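Local coordinates for xylooligosaccharide oxidase (Myceliophthora thermophila, PDB 5L6G), which oxidises the C1 hydroxyl of xylose and xylooligosaccharides to the lactone with a bicovalently bound FAD, passing the electrons to oxygen to form hydrogen peroxide, at residues Ser346-Ala351 with Leu408-Leu413; Ser443-Tyr448 with Gln462-Arg467. All blocks are in the same frame, centred on the assembly; numbering follows the deposited sequence.

Contact 1: residues Ser346-Ala351 with Leu408-Leu413. With XYP (beta-D-xylopyranose), chain H.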
loop_
_atom_site.group_PDB
_atom_site.type_symbol
_atom_site.label_atom_id
_atom_site.label_comp_id
_atom_site.label_asym_id
_atom_site.label_seq_id
_atom_site.Cartn_x
_atom_site.Cartn_y
_atom_site.Cartn_z
ATOM N N SER A 346 9.695 -5.641 0.416
ATOM C CA SER A 346 8.965 -5.563 1.650
ATOM C C SER A 346 9.107 -6.844 2.432
ATOM O O SER A 346 9.622 -7.870 1.928
ATOM C CB SER A 346 7.489 -5.335 1.332
ATOM O OG SER A 346 6.890 -6.529 0.888
ATOM N N LEU A 347 8.643 -6.775 3.670
ATOM C CA LEU A 347 8.530 -7.915 4.517
ATOM C C LEU A 347 7.458 -7.636 5.553
ATOM O O LEU A 347 7.160 -6.479 5.888
ATOM C CB LEU A 347 9.837 -8.183 5.282
ATOM C CG LEU A 347 10.907 -9.116 4.740
ATOM C CD1 LEU A 347 12.045 -9.121 5.749
ATOM C CD2 LEU A 347 10.414 -10.522 4.541
ATOM N N VAL A 348 6.894 -8.732 6.032
ATOM C CA VAL A 348 6.132 -8.775 7.264
ATOM C C VAL A 348 6.814 -9.858 8.075
ATOM O O VAL A 348 7.118 -10.932 7.550
ATOM C CB VAL A 348 4.674 -9.159 7.008
ATOM C CG1 VAL A 348 3.908 -9.312 8.319
ATOM C CG2 VAL A 348 4.013 -8.104 6.128
ATOM N N THR A 349 7.121 -9.572 9.331
ATOM C CA THR A 349 7.750 -10.559 10.171
ATOM C C THR A 349 7.111 -10.560 11.562
ATOM O O THR A 349 6.466 -9.592 11.997
ATOM C CB THR A 349 9.282 -10.344 10.369
ATOM O OG1 THR A 349 9.526 -9.278 11.304
ATOM C CG2 THR A 349 10.063 -10.105 9.085
ATOM N N SER A 350 7.325 -11.668 12.245
ATOM C CA SER A 350 7.141 -11.760 13.687
ATOM C C SER A 350 8.241 -10.963 14.378
ATOM O O SER A 350 9.032 -10.278 13.728
ATOM C CB SER A 350 7.246 -13.231 14.086
ATOM O OG SER A 350 8.519 -13.748 13.699
ATOM N N ALA A 351 8.306 -11.055 15.702
ATOM C CA ALA A 351 9.536 -10.684 16.395
ATOM C C ALA A 351 10.689 -11.506 15.795
ATOM O O ALA A 351 10.494 -12.599 15.284
ATOM C CB ALA A 351 9.420 -10.916 17.886
ATOM N N LEU A 408 4.088 -8.742 13.453
ATOM C CA LEU A 408 4.476 -7.716 14.402
ATOM C C LEU A 408 5.008 -6.473 13.720
ATOM O O LEU A 408 4.774 -5.355 14.210
ATOM C CB LEU A 408 5.571 -8.269 15.290
ATOM C CG LEU A 408 5.926 -7.401 16.486
ATOM C CD1 LEU A 408 4.712 -7.130 17.362
ATOM C CD2 LEU A 408 7.034 -8.064 17.286
ATOM N N PHE A 409 5.751 -6.683 12.625
ATOM C CA PHE A 409 6.444 -5.613 11.908
ATOM C C PHE A 409 6.141 -5.708 10.427
ATOM O O PHE A 409 6.109 -6.797 9.855
ATOM C CB PHE A 409 7.969 -5.713 12.036
ATOM C CG PHE A 409 8.489 -5.481 13.420
ATOM C CD1 PHE A 409 8.172 -4.322 14.106
ATOM C CD2 PHE A 409 9.296 -6.422 14.034
ATOM C CE1 PHE A 409 8.660 -4.098 15.367
ATOM C CE2 PHE A 409 9.763 -6.218 15.308
ATOM C CZ PHE A 409 9.459 -5.046 15.976
ATOM N N LEU A 410 5.954 -4.543 9.830
ATOM C CA LEU A 410 5.889 -4.366 8.396
ATOM C C LEU A 410 7.062 -3.519 7.945
ATOM O O LEU A 410 7.418 -2.500 8.567
ATOM C CB LEU A 410 4.579 -3.682 8.032
ATOM C CG LEU A 410 4.345 -3.188 6.623
ATOM C CD1 LEU A 410 4.291 -4.390 5.701
ATOM C CD2 LEU A 410 3.051 -2.365 6.558
ATOM N N TYR A 411 7.649 -3.912 6.828
ATOM C CA TYR A 411 8.863 -3.284 6.358
ATOM C C TYR A 411 8.732 -2.809 4.926
ATOM O O TYR A 411 8.139 -3.501 4.086
ATOM C CB TYR A 411 10.014 -4.267 6.366
ATOM C CG TYR A 411 10.324 -4.974 7.663
ATOM C CD1 TYR A 411 9.492 -5.984 8.147
ATOM C CD2 TYR A 411 11.474 -4.687 8.366
ATOM C CE1 TYR A 411 9.796 -6.696 9.286
ATOM C CE2 TYR A 411 11.798 -5.389 9.515
ATOM C CZ TYR A 411 10.961 -6.395 9.973
ATOM O OH TYR A 411 11.261 -7.096 11.113
ATOM N N GLU A 412 9.325 -1.646 4.665
ATOM C CA GLU A 412 9.559 -1.176 3.329
ATOM C C GLU A 412 11.070 -0.997 3.188
ATOM O O GLU A 412 11.686 -0.314 4.007
ATOM C CB GLU A 412 8.871 0.161 3.062
ATOM C CG GLU A 412 8.984 0.590 1.605
ATOM C CD GLU A 412 8.359 1.945 1.323
ATOM O OE1 GLU A 412 7.967 2.667 2.284
ATOM O OE2 GLU A 412 8.291 2.297 0.125
ATOM N N LEU A 413 11.640 -1.620 2.160
ATOM C CA LEU A 413 13.042 -1.451 1.815
ATOM C C LEU A 413 13.091 -0.810 0.443
ATOM O O LEU A 413 12.476 -1.284 -0.489
ATOM C CB LEU A 413 13.809 -2.777 1.812
ATOM C CG LEU A 413 13.877 -3.630 3.092
ATOM C CD1 LEU A 413 12.620 -4.447 3.294
ATOM C CD2 LEU A 413 15.083 -4.562 3.066
HETATM O O1 XYP H . 5.574 3.595 3.572
HETATM C C1 XYP H . 5.683 4.739 2.728
HETATM C C2 XYP H . 6.194 5.921 3.551
HETATM C C3 XYP H . 6.520 7.112 2.660
HETATM C C4 XYP H . 7.455 6.685 1.532
HETATM C C5 XYP H . 6.883 5.480 0.775
HETATM O O2 XYP H . 5.173 6.278 4.483
HETATM O O3 XYP H . 7.052 8.198 3.439
HETATM O O4 XYP H . 7.599 7.752 0.587
HETATM O O5 XYP H . 6.555 4.412 1.658
#
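Two amide nitrogens close on Thr349 O: Leu408 N at 2.9 Å and Phe409 N at 3.1 Å, the latter lying in the carbonyl plane. Because Leu408 and Phe409 both face Thr349, the start of strand 409-417 carries a classic beta bulge, and strand 341-349 ends against it. The hydroxyl of Thr349 is gripped as well. Tyr411 OH donates to Thr349 OG1 over 2.8 Å, while OG1 hands its own proton to a lone pair of Ser350 O, 2.7 Å away, so the group is fixed in rotation. With OG1 between the backbone N and the carbonyl carbon (chi1 77°), it sits at the edge of both the Phe409 and Tyr411 rings. The Thr349 side chain crosses Tyr411 at about a right angle, its CG2 3.4 Å from Tyr411 CE1.

Past the bulge the strands run antiparallel in the eight-stranded sheet of this FAD-linked oxidase, where strand 341-349 lies between strands 409-417 and 445-446. Leu347 and Tyr411 form a hydrogen-bonded pair: Tyr411 N reaches Leu347 O at 2.8 Å, but the return bond from Leu347 N is weak. On this face Leu347 CB packs on Tyr411 CD1, and Phe436 of helix 426-437 meets the Tyr411 ring edge-to-face. The other face carries Ser346, Val348, Leu410 and Glu412. Here Val348 CG2 meets Leu410 CD1 at 3.7 Å, and the two side chains cross obliquely. Glu412, with CG anti to its own N (chi1 -174°) and the chain extended, carries its carboxylate into the xylose pocket; it is one of the substrate-binding residues, with Thr154, Arg272 and Tyr451. The exact place of OE1 against the sugar is doubtful, whereas OE2 is hydrogen-bonded to Tyr96 OH.

Contact 2: residues Ser443-Tyr448 with Gln462-Arg467. With FAD (flavin-adenine dinucleotide), chain D.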
loop_
_atom_site.group_PDB
_atom_site.type_symbol
_atom_site.label_atom_id
_atom_site.label_comp_id
_atom_site.label_asym_id
_atom_site.label_seq_id
_atom_site.Cartn_x
_atom_site.Cartn_y
_atom_site.Cartn_z
ATOM N N SER A 443 6.028 -19.606 7.968
ATOM C CA SER A 443 4.871 -19.166 8.743
ATOM C C SER A 443 5.107 -17.864 9.509
ATOM O O SER A 443 4.160 -17.290 10.060
ATOM C CB SER A 443 4.440 -20.269 9.720
ATOM O OG SER A 443 5.387 -20.407 10.753
ATOM N N ASP A 444 6.349 -17.387 9.555
ATOM C CA ASP A 444 6.682 -16.198 10.330
ATOM C C ASP A 444 7.156 -15.019 9.477
ATOM O O ASP A 444 7.615 -14.007 9.987
ATOM C CB ASP A 444 7.704 -16.572 11.401
ATOM C CG ASP A 444 7.072 -17.282 12.570
ATOM O OD1 ASP A 444 6.351 -16.625 13.348
ATOM O OD2 ASP A 444 7.297 -18.496 12.721
ATOM N N TRP A 445 6.980 -15.111 8.164
ATOM C CA TRP A 445 7.181 -13.938 7.336
ATOM C C TRP A 445 6.355 -14.004 6.079
ATOM O O TRP A 445 5.991 -15.085 5.597
ATOM C CB TRP A 445 8.669 -13.721 7.001
ATOM C CG TRP A 445 9.256 -14.745 6.085
ATOM C CD1 TRP A 445 9.809 -15.934 6.435
ATOM C CD2 TRP A 445 9.334 -14.670 4.661
ATOM N NE1 TRP A 445 10.231 -16.616 5.314
ATOM C CE2 TRP A 445 9.968 -15.847 4.213
ATOM C CE3 TRP A 445 8.941 -13.710 3.721
ATOM C CZ2 TRP A 445 10.205 -16.106 2.860
ATOM C CZ3 TRP A 445 9.200 -13.954 2.372
ATOM C CH2 TRP A 445 9.814 -15.162 1.957
ATOM N N GLY A 446 6.045 -12.816 5.578
ATOM C CA GLY A 446 5.395 -12.660 4.291
ATOM C C GLY A 446 5.867 -11.376 3.656
ATOM O O GLY A 446 6.819 -10.756 4.129
ATOM N N MET A 447 5.204 -10.976 2.580
ATOM C CA MET A 447 5.523 -9.734 1.901
ATOM C C MET A 447 4.241 -9.007 1.538
ATOM O O MET A 447 3.165 -9.575 1.606
ATOM C CB MET A 447 6.387 -10.010 0.671
ATOM C CG MET A 447 7.824 -10.350 1.048
ATOM S SD MET A 447 8.853 -10.909 -0.325
ATOM C CE MET A 447 10.470 -10.911 0.442
ATOM N N TYR A 448 4.379 -7.752 1.149
ATOM C CA TYR A 448 3.262 -6.821 1.099
ATOM C C TYR A 448 3.215 -6.183 -0.256
ATOM O O TYR A 448 4.081 -5.390 -0.606
ATOM C CB TYR A 448 3.479 -5.763 2.173
ATOM C CG TYR A 448 2.489 -4.626 2.259
ATOM C CD1 TYR A 448 1.134 -4.849 2.301
ATOM C CD2 TYR A 448 2.929 -3.323 2.376
ATOM C CE1 TYR A 448 0.233 -3.797 2.426
ATOM C CE2 TYR A 448 2.049 -2.264 2.517
ATOM C CZ TYR A 448 0.706 -2.501 2.561
ATOM O OH TYR A 448 -0.159 -1.429 2.680
ATOM N N GLN A 462 2.659 -14.858 -5.121
ATOM C CA GLN A 462 1.343 -15.243 -4.595
ATOM C C GLN A 462 1.464 -15.811 -3.190
ATOM O O GLN A 462 0.647 -15.495 -2.312
ATOM C CB GLN A 462 0.719 -16.306 -5.470
ATOM C CG GLN A 462 0.232 -15.794 -6.785
ATOM C CD GLN A 462 -0.090 -16.936 -7.685
ATOM O OE1 GLN A 462 -1.148 -17.512 -7.591
ATOM N NE2 GLN A 462 0.865 -17.316 -8.508
ATOM N N GLU A 463 2.479 -16.655 -2.998
ATOM C CA GLU A 463 2.673 -17.333 -1.723
ATOM C C GLU A 463 3.023 -16.352 -0.618
ATOM O O GLU A 463 2.404 -16.377 0.446
ATOM C CB GLU A 463 3.708 -18.446 -1.832
ATOM C CG GLU A 463 3.157 -19.603 -2.657
ATOM C CD GLU A 463 4.026 -20.846 -2.702
ATOM O OE1 GLU A 463 5.167 -20.825 -2.194
ATOM O OE2 GLU A 463 3.541 -21.862 -3.271
ATOM N N VAL A 464 3.980 -15.478 -0.893
ATOM C CA VAL A 464 4.458 -14.550 0.122
ATOM C C VAL A 464 3.508 -13.388 0.374
ATOM O O VAL A 464 3.452 -12.868 1.500
ATOM C CB VAL A 464 5.888 -14.035 -0.161
ATOM C CG1 VAL A 464 6.879 -15.190 -0.199
ATOM C CG2 VAL A 464 5.952 -13.180 -1.427
ATOM N N TYR A 465 2.784 -12.958 -0.659
ATOM C CA TYR A 465 1.834 -11.862 -0.508
ATOM C C TYR A 465 0.572 -12.253 0.234
ATOM O O TYR A 465 0.035 -11.441 0.974
ATOM C CB TYR A 465 1.405 -11.306 -1.869
ATOM C CG TYR A 465 2.431 -10.523 -2.657
ATOM C CD1 TYR A 465 3.440 -9.775 -2.046
ATOM C CD2 TYR A 465 2.355 -10.496 -4.049
ATOM C CE1 TYR A 465 4.367 -9.052 -2.809
ATOM C CE2 TYR A 465 3.259 -9.768 -4.806
ATOM C CZ TYR A 465 4.262 -9.054 -4.190
ATOM O OH TYR A 465 5.149 -8.355 -4.978
ATOM N N TYR A 466 0.102 -13.490 0.032
ATOM C CA TYR A 466 -1.197 -13.928 0.528
ATOM C C TYR A 466 -1.185 -15.118 1.491
ATOM O O TYR A 466 -2.205 -15.378 2.170
ATOM C CB TYR A 466 -2.106 -14.209 -0.650
ATOM C CG TYR A 466 -2.190 -13.053 -1.606
ATOM C CD1 TYR A 466 -2.712 -11.839 -1.208
ATOM C CD2 TYR A 466 -1.704 -13.170 -2.905
ATOM C CE1 TYR A 466 -2.799 -10.776 -2.086
ATOM C CE2 TYR A 466 -1.785 -12.115 -3.792
ATOM C CZ TYR A 466 -2.318 -10.916 -3.380
ATOM O OH TYR A 466 -2.392 -9.871 -4.268
ATOM N N ARG A 467 -0.047 -15.820 1.560
ATOM C CA ARG A 467 0.193 -16.892 2.519
ATOM C C ARG A 467 -1.020 -17.813 2.683
ATOM O O ARG A 467 -1.436 -18.450 1.723
ATOM C CB ARG A 467 0.690 -16.298 3.855
ATOM C CG ARG A 467 2.115 -15.746 3.810
ATOM C CD ARG A 467 3.111 -16.883 3.581
ATOM N NE ARG A 467 4.515 -16.506 3.786
ATOM C CZ ARG A 467 5.556 -17.072 3.166
ATOM N NH1 ARG A 467 5.371 -18.034 2.257
ATOM N NH2 ARG A 467 6.796 -16.669 3.440
HETATM P PA FAD D . -1.855 1.583 -9.238
HETATM O O1A FAD D . -2.827 2.436 -10.020
HETATM O O2A FAD D . -0.498 1.393 -9.837
HETATM O O5B FAD D . -2.537 0.228 -8.823
HETATM C C5B FAD D . -1.890 -0.780 -8.042
HETATM C C4B FAD D . -2.571 -2.113 -8.261
HETATM O O4B FAD D . -3.942 -2.013 -7.868
HETATM C C3B FAD D . -2.574 -2.539 -9.720
HETATM O O3B FAD D . -2.548 -3.949 -9.793
HETATM C C2B FAD D . -3.906 -2.044 -10.222
HETATM O O2B FAD D . -4.361 -2.714 -11.391
HETATM C C1B FAD D . -4.776 -2.262 -9.005
HETATM N N9A FAD D . -5.914 -1.339 -9.015
HETATM C C8A FAD D . -5.904 -0.011 -9.085
HETATM N N7A FAD D . -7.166 0.480 -9.089
HETATM C C5A FAD D . -7.965 -0.583 -9.005
HETATM C C6A FAD D . -9.413 -0.778 -8.994
HETATM N N6A FAD D . -10.180 0.328 -9.037
HETATM N N1A FAD D . -9.872 -2.046 -8.947
HETATM C C2A FAD D . -9.079 -3.119 -8.889
HETATM N N3A FAD D . -7.717 -3.008 -8.895
HETATM C C4A FAD D . -7.147 -1.773 -8.954
HETATM N N1 FAD D . 1.546 2.067 0.900
HETATM C C2 FAD D . 1.213 1.959 2.224
HETATM O O2 FAD D . 0.661 0.899 2.632
HETATM N N3 FAD D . 1.435 2.984 3.083
HETATM C C4 FAD D . 1.983 4.160 2.692
HETATM O O4 FAD D . 2.199 5.124 3.479
HETATM C C4X FAD D . 2.376 4.349 1.279
HETATM N N5 FAD D . 2.938 5.495 0.796
HETATM C C5X FAD D . 3.273 5.668 -0.537
HETATM C C6 FAD D . 3.822 6.860 -1.028
HETATM C C7 FAD D . 4.158 6.970 -2.387
HETATM C C7M FAD D . 4.767 8.264 -2.869
HETATM C C8 FAD D . 3.892 5.843 -3.346
HETATM C C8M FAD D . 4.178 5.963 -4.839
HETATM C C9 FAD D . 3.333 4.676 -2.836
HETATM C C9A FAD D . 3.028 4.533 -1.471
HETATM N N10 FAD D . 2.477 3.338 -0.936
HETATM C C10 FAD D . 2.130 3.191 0.409
HETATM C "C1'" FAD D . 2.210 2.172 -1.771
HETATM C "C2'" FAD D . 0.814 2.159 -2.308
HETATM O "O2'" FAD D . -0.043 1.724 -1.248
HETATM C "C3'" FAD D . 0.796 1.116 -3.412
HETATM O "O3'" FAD D . 1.759 1.423 -4.426
HETATM C "C4'" FAD D . -0.609 1.081 -4.020
HETATM O "O4'" FAD D . -0.876 -0.248 -4.489
HETATM C "C5'" FAD D . -0.707 2.106 -5.121
HETATM O "O5'" FAD D . -2.082 2.340 -5.435
HETATM P P FAD D . -2.395 3.110 -6.777
HETATM O O1P FAD D . -3.863 3.101 -7.068
HETATM O O2P FAD D . -1.711 4.439 -6.770
HETATM O O3P FAD D . -1.522 2.269 -7.824
#
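Arg467 takes hold of Trp445 O side-on with two nitrogens, NE at 2.7 Å and NH2 at 2.8 Å. NE lies in the carbonyl plane; NH2 stands above it. The same NH2 sits over the centre of the Trp445 six-membered ring, and Arg467 CZ is 4.6 Å from that centroid, a cation-pi contact with the ring and guanidinium planes 79° apart. A bend at chi2 (-66°) turns the arginine back to this carbonyl. A leucine in its place would probably leave Trp445 O without both donors and the indole face without its cation.

The tight part lies deeper. Met447 N donates to Val464 O at 2.8 Å, coming from above the carbonyl plane, and Gly446 CA comes within 3.4 Å of that same oxygen. Val464 divides its branches: CG1 touches Trp445 CH2 at 3.6 Å, CG2 lies against Met447 CB and SD. The edge of the Tyr465 ring turns to Met447, CD1 4.0 Å from Met447 CB, its OH bonded to Gln490. Trp445 and Arg467, unlike these buried residues, are partly exposed. Tyr448 OH, also bonded to Gly168 N and Asn450 ND2, donates to FAD O2; the modelled distance is very short.

Strand 445-446 is the edge of the large sheet, bonded to strand 341-349 on one side and meeting the end of helix 458-466 here, with Trp445 and Met447 also touching helix 426-437.

In the fold
Contacts 1 and 2 meet on one antiparallel sheet, where strands 341-349 and 445-446 are neighbours: Val348 N bonds to Gly446 O and Ser346 OG to Tyr448 N. Contact 1 is strand on strand, almost wholly buried, and held by a ladder of backbone bonds with a buried hydroxyl pair. Contact 2, where the sheet's last strand meets a helix end, has a single backbone bond across it and relies on an arginine over an indole and on apolar contacts of Val464, Met447 and Tyr465; its outer part is partly exposed. Each sends one side chain to the active site, Glu412 from contact 1 to the sugar and Tyr448 from contact 2 to the flavin.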